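Local coordinates for uncharacterized protein (Deinococcus radiodurans, PDB 2A1V) that is of unknown function but belongs to the YjbR (DUF419) family, a compact domain with helices packed on an antiparallel sheet, at residues D12-C17 / S23-P28; F36-L41 / G110-V115; P65-E70 / L104-R109. One frame throughout, in Å; residues are numbered along the deposited sequence.

Contact 1 of 3, residues D12-C17 / S23-P28; sequences DLRSVC and SLETFP
R14 and E25 form a salt bridge between helix 10-17 and strand 23-26. The NE of R14 does the work. It gives a nearly straight bond to OE1 of E25, 2.9 Å long with an N-H...O angle of 171°. OE1 lies close to the guanidinium plane and is met on its syn side, somewhat out of the carboxylate plane. A second, weak bond runs from R14 NE to E25 OE2 at 3.0 Å. The carboxylate therefore sits at the NE edge of the guanidinium, with the two planes 30° apart. The R14 chain bends at chi2 (-145°), and its CD also passes 3.2 Å from E25 OE2. With an alanine here, E25 would probably lose its charged partner on the helix. Closer to the short connection between the segments, S23 CB packs 3.6 Å from the backbone O of C17. The S23 hydroxyl is hydrogen-bonded to Y47 OH. Further out, C17 rests on F36 and Y47 of the next two strands. E25 lies against L34 and F36 of the neighbouring strand. The contact thus ties the N-terminal helix 10-17 to the first strand of the antiparallel sheet, an outermost one within this chain, with L108 of helix 101-119 against C17.

Contact 2 of 3, residues F36-L41 / G110-V115; sequences FKVGYL and GSYLLV
V38 meets Y112 and V115 through groups placed by their first torsions. V38 has chi1 near 56°, which puts CG1 between the backbone N and the carbonyl carbon and CG2 anti to the N. CG2 meets the Y112 ring, and CG1 meets V115. In Y112, CG stands anti to the backbone N (chi1 172°), and this carries the ring out from the helix to the strand. CG2 of V38 lies 3.5 Å from CE2 of Y112. The approach to the ring is oblique, and the two side chains lie roughly perpendicular. The CB of V38 adds to this contact, 3.9 Å from Y112 CE2. The other methyl, V38 CG1, touches V115 CG1 at 3.8 Å. Here the side chains run antiparallel, side by side. V115 comes about one turn after Y112 and faces the strand directly, while Y112 brings only its ring to V38. No hydrogen bond joins the segments; the contact is apolar and buried.

The arrangement is that of a helix laid on one face of an antiparallel sheet. Helix 101-119 supplies Y112 and V115, and V38 lies on strand 33-38. Just after it the chain turns a corner at G39. The backbone angles there would press a side chain against the carbonyl O of V38, so glycine suits the turn.

Y112 has other partners. Its OH is hydrogen-bonded to the backbone O of P21, and the ring packs edge-to-face with that of Y47. L20, L130 and P131, all from loops, also touch Y112. V115 leans on R45 and Y47 of strand 43-51 and on K62 of strand 58-62. Nearby, S111 OG is hydrogen-bonded to the backbone O of Y47 and to the backbone N of K62.

Contact 3 of 3, residues P65-E70 / L104-R109; sequences PERGEE and LGELLR
R67 on helix 65-74 reaches across to E106 and L107, which are neighbours on helix 101-119. Its CG is anti to the backbone N (chi1 176°), and the chain stays extended from CG to NE. This holds the guanidinium well away from its own helix. E106 also sets its CG anti to the backbone N (chi1 -175°), but its chain bends at chi2 (-114°). The bend turns the carboxylate toward the incoming arginine. The two side chains come from opposite directions, and their charged groups meet end-on.

The grip is bidentate. R67 NH1 binds E106 OE2 at 2.7 Å, and R67 NH2 binds E106 OE1 at 3.0 Å. Both bonds are almost straight. OE2 offers its syn lone pair to NH1. OE1 is met on the syn side too, but somewhat out of the carboxylate plane. Guanidinium and carboxylate are nearly coplanar, and both acceptor oxygens lie in the guanidinium plane.

L107 takes a different side of the same group. Its CD2 stands over the centre of one guanidinium face. CD2 of L107 lies 3.6 Å from CZ of R67 and 3.7 Å from its NH1. R67 is thus held by charge at its edge and by a methyl on one face. At the start of helix 65-74, the backbone N of R67 is hydrogen-bonded to OD2 of D64.

The contact joins helix 65-74 to helix 101-119. E106 is exposed, R67 partly so, and L107 buried. Paired bonds in one plane resist rotation of either group. The close positive charge would probably favour the ionised form of E106.

Overall arrangement
Contacts 2 and 3 share helix 101-119, and contact 1 packs against it. Contact 3 uses its 104-109 part and contact 2 the 110-115 part that follows directly; their centres lie about 15 Å apart. Contact 3 is nested inside the chain loop that contact 2 closes. Contacts 1 and 2 have centres about 11 Å apart and both reach the same sheet, since strands 23-26 and 33-38 are neighbours. L24 N lies 2.9 Å from K37 O, a probable hydrogen bond, and C17 CB packs 3.6 Å from F36 CD2. Contacts 1 and 3 lie on opposite sides of the chain's centre, about 18 Å apart between centres, yet V16 CG1 touches L108 CD2 at 3.6 Å. No active site is known.

Contact 1 of 3, residues D12-C17 / S23-P28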
ATOM      1  N   ASP A  12     -11.658   1.518   5.139  1.00 21.82           N
ATOM      2  CA  ASP A  12     -10.521   1.018   5.935  1.00 21.96           C
ATOM      3  C   ASP A  12      -9.151   1.516   5.363  1.00 22.22           C
ATOM      4  O   ASP A  12      -8.246   1.932   6.099  1.00 19.25           O
ATOM      5  CB  ASP A  12     -10.528  -0.538   5.981  1.00 22.40           C
ATOM      6  CG  ASP A  12     -11.676  -1.119   6.844  1.00 25.12           C
ATOM      7  OD1 ASP A  12     -12.158  -0.429   7.776  1.00 23.79           O
ATOM      8  OD2 ASP A  12     -12.058  -2.307   6.627  1.00 27.36           O
ATOM      9  N   LEU A  13      -9.037   1.475   4.035  1.00 22.80           N
ATOM     10  CA  LEU A  13      -7.824   1.859   3.341  1.00 23.26           C
ATOM     11  C   LEU A  13      -7.598   3.362   3.376  1.00 23.61           C
ATOM     12  O   LEU A  13      -6.477   3.796   3.616  1.00 22.61           O
ATOM     13  CB  LEU A  13      -7.880   1.397   1.889  1.00 23.35           C
ATOM     14  CG  LEU A  13      -8.049  -0.105   1.602  1.00 23.20           C
ATOM     15  CD1 LEU A  13      -8.032  -0.326   0.090  1.00 23.82           C
ATOM     16  CD2 LEU A  13      -6.984  -0.952   2.274  1.00 20.55           C
ATOM     17  N   ARG A  14      -8.653   4.133   3.137  1.00 24.27           N
ATOM     18  CA  ARG A  14      -8.615   5.572   3.309  1.00 25.35           C
ATOM     19  C   ARG A  14      -8.152   5.938   4.701  1.00 25.18           C
ATOM     20  O   ARG A  14      -7.321   6.795   4.869  1.00 26.25           O
ATOM     21  CB  ARG A  14      -9.978   6.204   3.039  1.00 26.24           C
ATOM     22  CG  ARG A  14     -10.391   6.191   1.615  1.00 27.18           C
ATOM     23  CD  ARG A  14     -11.159   7.381   1.185  1.00 27.52           C
ATOM     24  NE  ARG A  14     -11.337   7.370  -0.249  1.00 29.68           N
ATOM     25  CZ  ARG A  14     -12.348   6.822  -0.860  1.00 30.44           C
ATOM     26  NH1 ARG A  14     -13.302   6.252  -0.156  1.00 39.98           N
ATOM     27  NH2 ARG A  14     -12.426   6.858  -2.164  1.00 34.13           N
ATOM     28  N   SER A  15      -8.694   5.255   5.693  1.00 24.80           N
ATOM     29  CA  SER A  15      -8.394   5.568   7.064  1.00 25.36           C
ATOM     30  C   SER A  15      -6.896   5.443   7.367  1.00 25.21           C
ATOM     31  O   SER A  15      -6.384   6.150   8.250  1.00 25.81           O
ATOM     32  CB  SER A  15      -9.248   4.721   8.057  1.00 25.41           C
ATOM     33  OG  SER A  15      -8.747   3.381   8.233  1.00 30.24           O
ATOM     34  N   VAL A  16      -6.213   4.524   6.689  1.00 23.74           N
ATOM     35  CA  VAL A  16      -4.795   4.321   6.919  1.00 22.92           C
ATOM     36  C   VAL A  16      -4.055   5.383   6.127  1.00 22.10           C
ATOM     37  O   VAL A  16      -3.227   6.116   6.670  1.00 22.33           O
ATOM     38  CB  VAL A  16      -4.360   2.903   6.518  1.00 23.30           C
ATOM     39  CG1 VAL A  16      -2.822   2.805   6.441  1.00 23.30           C
ATOM     40  CG2 VAL A  16      -4.931   1.901   7.518  1.00 22.83           C
ATOM     41  N   CYS A  17      -4.425   5.538   4.861  1.00 21.02           N
ATOM     42  CA  CYS A  17      -3.686   6.436   3.943  1.00 20.71           C
ATOM     43  C   CYS A  17      -3.869   7.934   4.245  1.00 20.23           C
ATOM     44  O   CYS A  17      -2.990   8.703   3.982  1.00 18.35           O
ATOM     45  CB  CYS A  17      -4.022   6.097   2.469  1.00 19.98           C
ATOM     46  SG  CYS A  17      -3.556   4.435   2.067  1.00 18.13           S
ATOM     47  N   SER A  23       0.026  12.078   0.965  1.00 18.91           N
ATOM     48  CA  SER A  23      -0.628  11.043   0.228  1.00 19.55           C
ATOM     49  C   SER A  23      -1.800  11.702  -0.496  1.00 19.43           C
ATOM     50  O   SER A  23      -2.355  12.701  -0.024  1.00 17.52           O
ATOM     51  CB  SER A  23      -1.090   9.888   1.104  1.00 19.31           C
ATOM     52  OG  SER A  23      -1.877   8.978   0.334  1.00 20.24           O
ATOM     53  N   LEU A  24      -2.128  11.142  -1.652  1.00 19.33           N
ATOM     54  CA  LEU A  24      -3.128  11.714  -2.585  1.00 20.65           C
ATOM     55  C   LEU A  24      -3.848  10.562  -3.310  1.00 20.42           C
ATOM     56  O   LEU A  24      -3.208   9.592  -3.751  1.00 19.38           O
ATOM     57  CB  LEU A  24      -2.382  12.521  -3.658  1.00 23.10           C
ATOM     58  CG  LEU A  24      -1.341  13.603  -3.262  1.00 26.37           C
ATOM     59  CD1 LEU A  24      -0.098  13.637  -4.216  1.00 27.33           C
ATOM     60  CD2 LEU A  24      -2.030  14.976  -3.205  1.00 30.10           C
ATOM     61  N   GLU A  25      -5.165  10.658  -3.395  1.00 20.63           N
ATOM     62  CA  GLU A  25      -5.995   9.733  -4.118  1.00 20.55           C
ATOM     63  C   GLU A  25      -6.308  10.241  -5.508  1.00 20.15           C
ATOM     64  O   GLU A  25      -6.561  11.422  -5.713  1.00 20.65           O
ATOM     65  CB  GLU A  25      -7.300   9.538  -3.387  1.00 20.81           C
ATOM     66  CG  GLU A  25      -7.135   8.833  -2.062  1.00 21.00           C
ATOM     67  CD  GLU A  25      -8.481   8.720  -1.340  1.00 22.01           C
ATOM     68  OE1 GLU A  25      -9.505   8.818  -2.029  1.00 24.41           O
ATOM     69  OE2 GLU A  25      -8.525   8.521  -0.118  1.00 25.44           O
ATOM     70  N   THR A  26      -6.253   9.338  -6.472  1.00 19.37           N
ATOM     71  CA  THR A  26      -6.588   9.612  -7.871  1.00 19.02           C
ATOM     72  C   THR A  26      -7.134   8.335  -8.508  1.00 18.38           C
ATOM     73  O   THR A  26      -7.032   7.232  -7.931  1.00 16.99           O
ATOM     74  CB  THR A  26      -5.376  10.087  -8.752  1.00 19.88           C
ATOM     75  OG1 THR A  26      -4.249   9.208  -8.617  1.00 19.07           O
ATOM     76  CG2 THR A  26      -4.995  11.506  -8.429  1.00 21.97           C
ATOM     77  N   PHE A  27      -7.724   8.526  -9.683  1.00 17.22           N
ATOM     78  CA  PHE A  27      -8.215   7.465 -10.551  1.00 18.46           C
ATOM     79  C   PHE A  27      -7.588   7.698 -11.951  1.00 19.07           C
ATOM     80  O   PHE A  27      -8.232   8.250 -12.818  1.00 17.52           O
ATOM     81  CB  PHE A  27      -9.752   7.533 -10.659  1.00 18.26           C
ATOM     82  CG  PHE A  27     -10.490   7.057  -9.442  1.00 17.40           C
ATOM     83  CD1 PHE A  27     -10.838   5.731  -9.298  1.00 15.99           C
ATOM     84  CD2 PHE A  27     -10.860   7.942  -8.458  1.00 17.74           C
ATOM     85  CE1 PHE A  27     -11.557   5.288  -8.202  1.00 15.91           C
ATOM     86  CE2 PHE A  27     -11.576   7.503  -7.326  1.00 18.27           C
ATOM     87  CZ  PHE A  27     -11.931   6.187  -7.210  1.00 18.09           C
ATOM     88  N   PRO A  28      -6.287   7.368 -12.128  1.00 19.64           N
ATOM     89  CA  PRO A  28      -5.596   7.713 -13.387  1.00 19.78           C
ATOM     90  C   PRO A  28      -5.881   6.778 -14.589  1.00 20.15           C
ATOM     91  O   PRO A  28      -5.386   7.014 -15.696  1.00 19.84           O
ATOM     92  CB  PRO A  28      -4.103   7.625 -12.995  1.00 19.94           C
ATOM     93  CG  PRO A  28      -4.082   6.582 -11.904  1.00 18.77           C
ATOM     94  CD  PRO A  28      -5.398   6.651 -11.184  1.00 18.81           C
TER

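Contact 2 of 3, residues F36-L41 / G110-V115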
ATOM      1  N   PHE A  36      -3.312   5.386  -4.700  1.00 16.29           N
ATOM      2  CA  PHE A  36      -2.697   6.211  -3.665  1.00 16.15           C
ATOM      3  C   PHE A  36      -1.267   6.481  -4.068  1.00 15.65           C
ATOM      4  O   PHE A  36      -0.488   5.556  -4.354  1.00 15.39           O
ATOM      5  CB  PHE A  36      -2.745   5.543  -2.289  1.00 16.07           C
ATOM      6  CG  PHE A  36      -4.120   5.188  -1.842  1.00 18.06           C
ATOM      7  CD1 PHE A  36      -4.680   3.960  -2.176  1.00 16.57           C
ATOM      8  CD2 PHE A  36      -4.851   6.078  -1.054  1.00 17.68           C
ATOM      9  CE1 PHE A  36      -5.969   3.614  -1.764  1.00 16.77           C
ATOM     10  CE2 PHE A  36      -6.123   5.742  -0.597  1.00 18.10           C
ATOM     11  CZ  PHE A  36      -6.692   4.516  -0.956  1.00 18.62           C
ATOM     12  N   LYS A  37      -0.932   7.767  -4.106  0.50 15.64           N
ATOM     13  CA  LYS A  37       0.385   8.226  -4.515  0.50 14.90           C
ATOM     14  C   LYS A  37       0.933   9.120  -3.403  0.50 14.92           C
ATOM     15  O   LYS A  37       0.166   9.723  -2.638  0.50 14.63           O
ATOM     16  CB  LYS A  37       0.300   8.965  -5.855  0.50 14.85           C
ATOM     17  CG  LYS A  37      -0.050   8.072  -7.066  0.50 12.96           C
ATOM     18  CD  LYS A  37      -0.189   8.862  -8.387  0.50 12.72           C
ATOM     19  CE  LYS A  37      -0.158   7.971  -9.641  0.50 12.60           C
ATOM     20  NZ  LYS A  37      -0.374   8.679 -10.975  0.50  5.89           N
ATOM     21  N   VAL A  38       2.254   9.161  -3.295  1.00 14.86           N
ATOM     22  CA  VAL A  38       2.935  10.011  -2.341  1.00 15.73           C
ATOM     23  C   VAL A  38       3.912  10.936  -3.073  1.00 15.67           C
ATOM     24  O   VAL A  38       4.608  10.533  -4.027  1.00 16.10           O
ATOM     25  CB  VAL A  38       3.670   9.159  -1.249  1.00 15.94           C
ATOM     26  CG1 VAL A  38       4.641   8.170  -1.870  1.00 14.72           C
ATOM     27  CG2 VAL A  38       4.416  10.012  -0.268  1.00 14.68           C
ATOM     28  N   GLY A  39       3.945  12.179  -2.619  1.00 17.03           N
ATOM     29  CA  GLY A  39       4.968  13.125  -3.039  1.00 18.85           C
ATOM     30  C   GLY A  39       4.476  14.512  -3.329  1.00 20.19           C
ATOM     31  O   GLY A  39       3.498  14.940  -2.770  1.00 20.95           O
ATOM     32  N   TYR A  40       5.201  15.240  -4.172  1.00 21.84           N
ATOM     33  CA  TYR A  40       4.782  16.602  -4.549  1.00 21.72           C
ATOM     34  C   TYR A  40       3.603  16.468  -5.510  1.00 22.58           C
ATOM     35  O   TYR A  40       3.372  15.430  -6.156  1.00 23.24           O
ATOM     36  CB  TYR A  40       5.927  17.413  -5.230  1.00 21.78           C
ATOM     37  CG  TYR A  40       7.294  17.440  -4.507  1.00 22.93           C
ATOM     38  CD1 TYR A  40       8.200  16.342  -4.612  1.00 22.75           C
ATOM     39  CD2 TYR A  40       7.694  18.562  -3.756  1.00 21.39           C
ATOM     40  CE1 TYR A  40       9.480  16.365  -4.002  1.00 20.84           C
ATOM     41  CE2 TYR A  40       8.951  18.602  -3.121  1.00 21.41           C
ATOM     42  CZ  TYR A  40       9.858  17.500  -3.229  1.00 22.81           C
ATOM     43  OH  TYR A  40      11.109  17.518  -2.589  1.00 16.10           O
ATOM     44  N   LEU A  41       2.853  17.533  -5.611  1.00 24.00           N
ATOM     45  CA  LEU A  41       1.820  17.600  -6.613  1.00 25.07           C
ATOM     46  C   LEU A  41       2.419  17.464  -8.004  1.00 24.04           C
ATOM     47  O   LEU A  41       1.789  16.873  -8.860  1.00 24.88           O
ATOM     48  CB  LEU A  41       0.940  18.863  -6.417  1.00 26.34           C
ATOM     49  CG  LEU A  41      -0.172  18.735  -5.362  1.00 30.04           C
ATOM     50  CD1 LEU A  41      -1.101  19.993  -5.433  1.00 33.05           C
ATOM     51  CD2 LEU A  41      -1.035  17.451  -5.551  1.00 32.77           C
ATOM     52  N   GLY A 110       4.116  -0.185   5.034  1.00 17.07           N
ATOM     53  CA  GLY A 110       5.416  -0.550   4.501  1.00 16.69           C
ATOM     54  C   GLY A 110       5.628  -0.158   3.036  1.00 17.05           C
ATOM     55  O   GLY A 110       6.757   0.229   2.625  1.00 17.46           O
ATOM     56  N   SER A 111       4.565  -0.298   2.233  1.00 15.98           N
ATOM     57  CA  SER A 111       4.620  -0.004   0.798  1.00 15.82           C
ATOM     58  C   SER A 111       4.884   1.515   0.602  1.00 16.07           C
ATOM     59  O   SER A 111       5.778   1.905  -0.120  1.00 15.19           O
ATOM     60  CB  SER A 111       3.306  -0.434   0.112  1.00 15.75           C
ATOM     61  OG  SER A 111       3.316  -0.115  -1.271  1.00 14.95           O
ATOM     62  N   TYR A 112       4.112   2.334   1.319  1.00 15.73           N
ATOM     63  CA  TYR A 112       4.342   3.790   1.452  1.00 16.46           C
ATOM     64  C   TYR A 112       5.791   4.123   1.806  1.00 16.36           C
ATOM     65  O   TYR A 112       6.410   4.939   1.133  1.00 16.57           O
ATOM     66  CB  TYR A 112       3.379   4.404   2.502  1.00 16.24           C
ATOM     67  CG  TYR A 112       3.638   5.853   2.868  1.00 14.83           C
ATOM     68  CD1 TYR A 112       4.554   6.172   3.837  1.00 17.37           C
ATOM     69  CD2 TYR A 112       3.000   6.900   2.187  1.00 16.23           C
ATOM     70  CE1 TYR A 112       4.852   7.483   4.132  1.00 17.05           C
ATOM     71  CE2 TYR A 112       3.247   8.217   2.489  1.00 16.25           C
ATOM     72  CZ  TYR A 112       4.180   8.509   3.473  1.00 17.04           C
ATOM     73  OH  TYR A 112       4.456   9.802   3.810  1.00 14.15           O
ATOM     74  N   LEU A 113       6.317   3.525   2.875  1.00 17.14           N
ATOM     75  CA  LEU A 113       7.722   3.796   3.295  1.00 17.62           C
ATOM     76  C   LEU A 113       8.752   3.432   2.239  1.00 17.65           C
ATOM     77  O   LEU A 113       9.711   4.193   1.970  1.00 17.09           O
ATOM     78  CB  LEU A 113       8.062   3.092   4.590  1.00 17.48           C
ATOM     79  CG  LEU A 113       7.471   3.801   5.804  1.00 24.08           C
ATOM     80  CD1 LEU A 113       7.501   2.835   7.061  1.00 28.22           C
ATOM     81  CD2 LEU A 113       8.216   5.116   6.086  1.00 22.96           C
ATOM     82  N   LEU A 114       8.540   2.276   1.634  1.00 17.79           N
ATOM     83  CA  LEU A 114       9.457   1.790   0.615  1.00 18.38           C
ATOM     84  C   LEU A 114       9.470   2.777  -0.522  1.00 17.51           C
ATOM     85  O   LEU A 114      10.514   3.138  -1.053  1.00 16.24           O
ATOM     86  CB  LEU A 114       8.989   0.405   0.165  1.00 18.83           C
ATOM     87  CG  LEU A 114       9.588  -0.434  -0.931  1.00 22.32           C
ATOM     88  CD1 LEU A 114       9.165  -1.934  -0.673  1.00 24.60           C
ATOM     89  CD2 LEU A 114       9.118   0.042  -2.286  1.00 26.72           C
ATOM     90  N   VAL A 115       8.294   3.209  -0.936  1.00 16.70           N
ATOM     91  CA  VAL A 115       8.215   4.178  -2.010  1.00 18.65           C
ATOM     92  C   VAL A 115       8.916   5.507  -1.686  1.00 17.98           C
ATOM     93  O   VAL A 115       9.629   6.035  -2.514  1.00 17.17           O
ATOM     94  CB  VAL A 115       6.774   4.381  -2.538  1.00 18.14           C
ATOM     95  CG1 VAL A 115       6.730   5.514  -3.522  1.00 19.70           C
ATOM     96  CG2 VAL A 115       6.245   3.094  -3.176  1.00 20.14           C
TER

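Contact 3 of 3, residues P65-E70 / L104-R109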
ATOM      1  N   PRO A  65      11.364  -7.745  -2.469  1.00 27.38           N
ATOM      2  CA  PRO A  65      11.227  -9.025  -3.177  1.00 29.15           C
ATOM      3  C   PRO A  65      11.291 -10.272  -2.292  1.00 31.06           C
ATOM      4  O   PRO A  65      10.486 -11.166  -2.450  1.00 31.69           O
ATOM      5  CB  PRO A  65      12.383  -8.985  -4.158  1.00 29.73           C
ATOM      6  CG  PRO A  65      12.516  -7.502  -4.486  1.00 29.76           C
ATOM      7  CD  PRO A  65      12.289  -6.828  -3.172  1.00 27.95           C
ATOM      8  N   GLU A  66      12.195 -10.299  -1.327  1.00 32.73           N
ATOM      9  CA  GLU A  66      12.309 -11.461  -0.491  1.00 33.99           C
ATOM     10  C   GLU A  66      11.068 -11.667   0.297  1.00 34.11           C
ATOM     11  O   GLU A  66      10.593 -12.811   0.454  1.00 34.73           O
ATOM     12  CB  GLU A  66      13.464 -11.348   0.503  1.00 34.34           C
ATOM     13  CG  GLU A  66      13.885 -12.733   1.055  1.00 36.66           C
ATOM     14  CD  GLU A  66      15.141 -12.694   1.952  1.00 39.27           C
ATOM     15  OE1 GLU A  66      16.146 -12.017   1.560  1.00 44.07           O
ATOM     16  OE2 GLU A  66      15.103 -13.334   3.050  1.00 47.21           O
ATOM     17  N   ARG A  67      10.575 -10.566   0.857  1.00 33.33           N
ATOM     18  CA  ARG A  67       9.412 -10.634   1.708  1.00 32.77           C
ATOM     19  C   ARG A  67       8.144 -10.986   0.911  1.00 31.50           C
ATOM     20  O   ARG A  67       7.308 -11.695   1.409  1.00 29.48           O
ATOM     21  CB  ARG A  67       9.211  -9.346   2.489  1.00 32.76           C
ATOM     22  CG  ARG A  67       7.938  -9.431   3.272  1.00 34.19           C
ATOM     23  CD  ARG A  67       7.864  -8.458   4.357  1.00 35.22           C
ATOM     24  NE  ARG A  67       6.851  -8.818   5.349  1.00 36.44           N
ATOM     25  CZ  ARG A  67       6.313  -7.930   6.170  1.00 36.07           C
ATOM     26  NH1 ARG A  67       6.670  -6.643   6.110  1.00 35.49           N
ATOM     27  NH2 ARG A  67       5.410  -8.321   7.045  1.00 34.86           N
ATOM     28  N   GLY A  68       8.019 -10.470  -0.305  1.00 31.14           N
ATOM     29  CA  GLY A  68       6.922 -10.850  -1.204  1.00 32.47           C
ATOM     30  C   GLY A  68       6.905 -12.352  -1.479  1.00 32.71           C
ATOM     31  O   GLY A  68       5.847 -12.992  -1.457  1.00 32.64           O
ATOM     32  N   GLU A  69       8.083 -12.917  -1.726  1.00 33.87           N
ATOM     33  CA  GLU A  69       8.204 -14.370  -1.871  1.00 34.52           C
ATOM     34  C   GLU A  69       7.710 -15.103  -0.595  1.00 34.22           C
ATOM     35  O   GLU A  69       6.875 -15.987  -0.689  1.00 32.75           O
ATOM     36  CB  GLU A  69       9.642 -14.740  -2.303  1.00 35.34           C
ATOM     37  CG  GLU A  69      10.010 -16.225  -2.332  1.00 37.86           C
ATOM     38  CD  GLU A  69       9.213 -17.046  -3.345  1.00 47.04           C
ATOM     39  OE1 GLU A  69       8.945 -16.533  -4.472  1.00 50.51           O
ATOM     40  OE2 GLU A  69       8.862 -18.216  -2.999  1.00 52.52           O
ATOM     41  N   GLU A  70       8.158 -14.688   0.594  1.00 34.81           N
ATOM     42  CA  GLU A  70       7.637 -15.268   1.841  1.00 35.45           C
ATOM     43  C   GLU A  70       6.117 -15.133   1.946  1.00 34.95           C
ATOM     44  O   GLU A  70       5.417 -16.111   2.217  1.00 35.25           O
ATOM     45  CB  GLU A  70       8.231 -14.650   3.114  1.00 35.85           C
ATOM     46  CG  GLU A  70       9.665 -14.162   3.022  1.00 39.59           C
ATOM     47  CD  GLU A  70      10.229 -13.692   4.362  1.00 38.88           C
ATOM     48  OE1 GLU A  70      10.516 -14.545   5.215  1.00 46.51           O
ATOM     49  OE2 GLU A  70      10.394 -12.465   4.559  1.00 46.93           O
ATOM     50  N   LEU A 104      -1.839  -6.769   7.182  1.00 21.59           N
ATOM     51  CA  LEU A 104      -2.281  -5.953   6.028  1.00 21.66           C
ATOM     52  C   LEU A 104      -2.004  -4.468   6.213  1.00 21.42           C
ATOM     53  O   LEU A 104      -1.559  -3.821   5.297  1.00 20.07           O
ATOM     54  CB  LEU A 104      -3.767  -6.158   5.765  1.00 20.72           C
ATOM     55  CG  LEU A 104      -4.205  -7.561   5.266  1.00 23.52           C
ATOM     56  CD1 LEU A 104      -5.707  -7.667   5.217  1.00 22.98           C
ATOM     57  CD2 LEU A 104      -3.654  -7.883   3.920  1.00 26.71           C
ATOM     58  N   GLY A 105      -2.314  -3.945   7.405  1.00 21.57           N
ATOM     59  CA  GLY A 105      -2.075  -2.541   7.788  1.00 22.24           C
ATOM     60  C   GLY A 105      -0.601  -2.153   7.681  1.00 22.48           C
ATOM     61  O   GLY A 105      -0.235  -1.127   7.051  1.00 22.76           O
ATOM     62  N   GLU A 106       0.228  -2.989   8.291  1.00 22.69           N
ATOM     63  CA  GLU A 106       1.674  -2.873   8.221  1.00 22.16           C
ATOM     64  C   GLU A 106       2.238  -2.998   6.800  1.00 21.44           C
ATOM     65  O   GLU A 106       3.265  -2.348   6.476  1.00 21.96           O
ATOM     66  CB  GLU A 106       2.257  -3.970   9.073  1.00 22.92           C
ATOM     67  CG  GLU A 106       3.769  -3.945   9.237  1.00 27.79           C
ATOM     68  CD  GLU A 106       4.514  -5.131   8.597  1.00 34.63           C
ATOM     69  OE1 GLU A 106       4.209  -6.313   8.949  1.00 37.69           O
ATOM     70  OE2 GLU A 106       5.446  -4.845   7.781  1.00 40.09           O
ATOM     71  N   LEU A 107       1.631  -3.851   5.963  1.00 20.24           N
ATOM     72  CA  LEU A 107       2.125  -3.980   4.584  1.00 19.90           C
ATOM     73  C   LEU A 107       1.799  -2.718   3.837  1.00 19.73           C
ATOM     74  O   LEU A 107       2.630  -2.249   3.053  1.00 20.50           O
ATOM     75  CB  LEU A 107       1.562  -5.176   3.847  1.00 19.75           C
ATOM     76  CG  LEU A 107       2.043  -6.511   4.402  1.00 19.26           C
ATOM     77  CD1 LEU A 107       1.211  -7.646   3.692  1.00 21.04           C
ATOM     78  CD2 LEU A 107       3.503  -6.647   4.235  1.00 19.33           C
ATOM     79  N   LEU A 108       0.650  -2.124   4.148  1.00 18.17           N
ATOM     80  CA  LEU A 108       0.217  -0.901   3.481  1.00 18.14           C
ATOM     81  C   LEU A 108       1.105   0.276   3.860  1.00 17.01           C
ATOM     82  O   LEU A 108       1.599   0.995   3.017  1.00 15.66           O
ATOM     83  CB  LEU A 108      -1.242  -0.666   3.784  1.00 17.73           C
ATOM     84  CG  LEU A 108      -1.877   0.618   3.254  1.00 19.01           C
ATOM     85  CD1 LEU A 108      -1.684   0.834   1.746  1.00 20.94           C
ATOM     86  CD2 LEU A 108      -3.316   0.611   3.627  1.00 20.10           C
ATOM     87  N   ARG A 109       1.397   0.396   5.145  1.00 18.11           N
ATOM     88  CA  ARG A 109       2.373   1.383   5.638  1.00 19.15           C
ATOM     89  C   ARG A 109       3.759   1.095   5.125  1.00 17.97           C
ATOM     90  O   ARG A 109       4.470   2.022   4.765  1.00 16.45           O
ATOM     91  CB  ARG A 109       2.399   1.422   7.165  1.00 18.56           C
ATOM     92  CG  ARG A 109       1.126   1.984   7.703  1.00 21.79           C
ATOM     93  CD  ARG A 109       1.019   1.877   9.237  1.00 25.54           C
ATOM     94  NE  ARG A 109       0.355   3.099   9.678  1.00 34.42           N
ATOM     95  CZ  ARG A 109       0.789   3.892  10.650  1.00 35.65           C
ATOM     96  NH1 ARG A 109       1.861   3.531  11.383  1.00 37.75           N
ATOM     97  NH2 ARG A 109       0.124   5.029  10.890  1.00 36.70           N
TER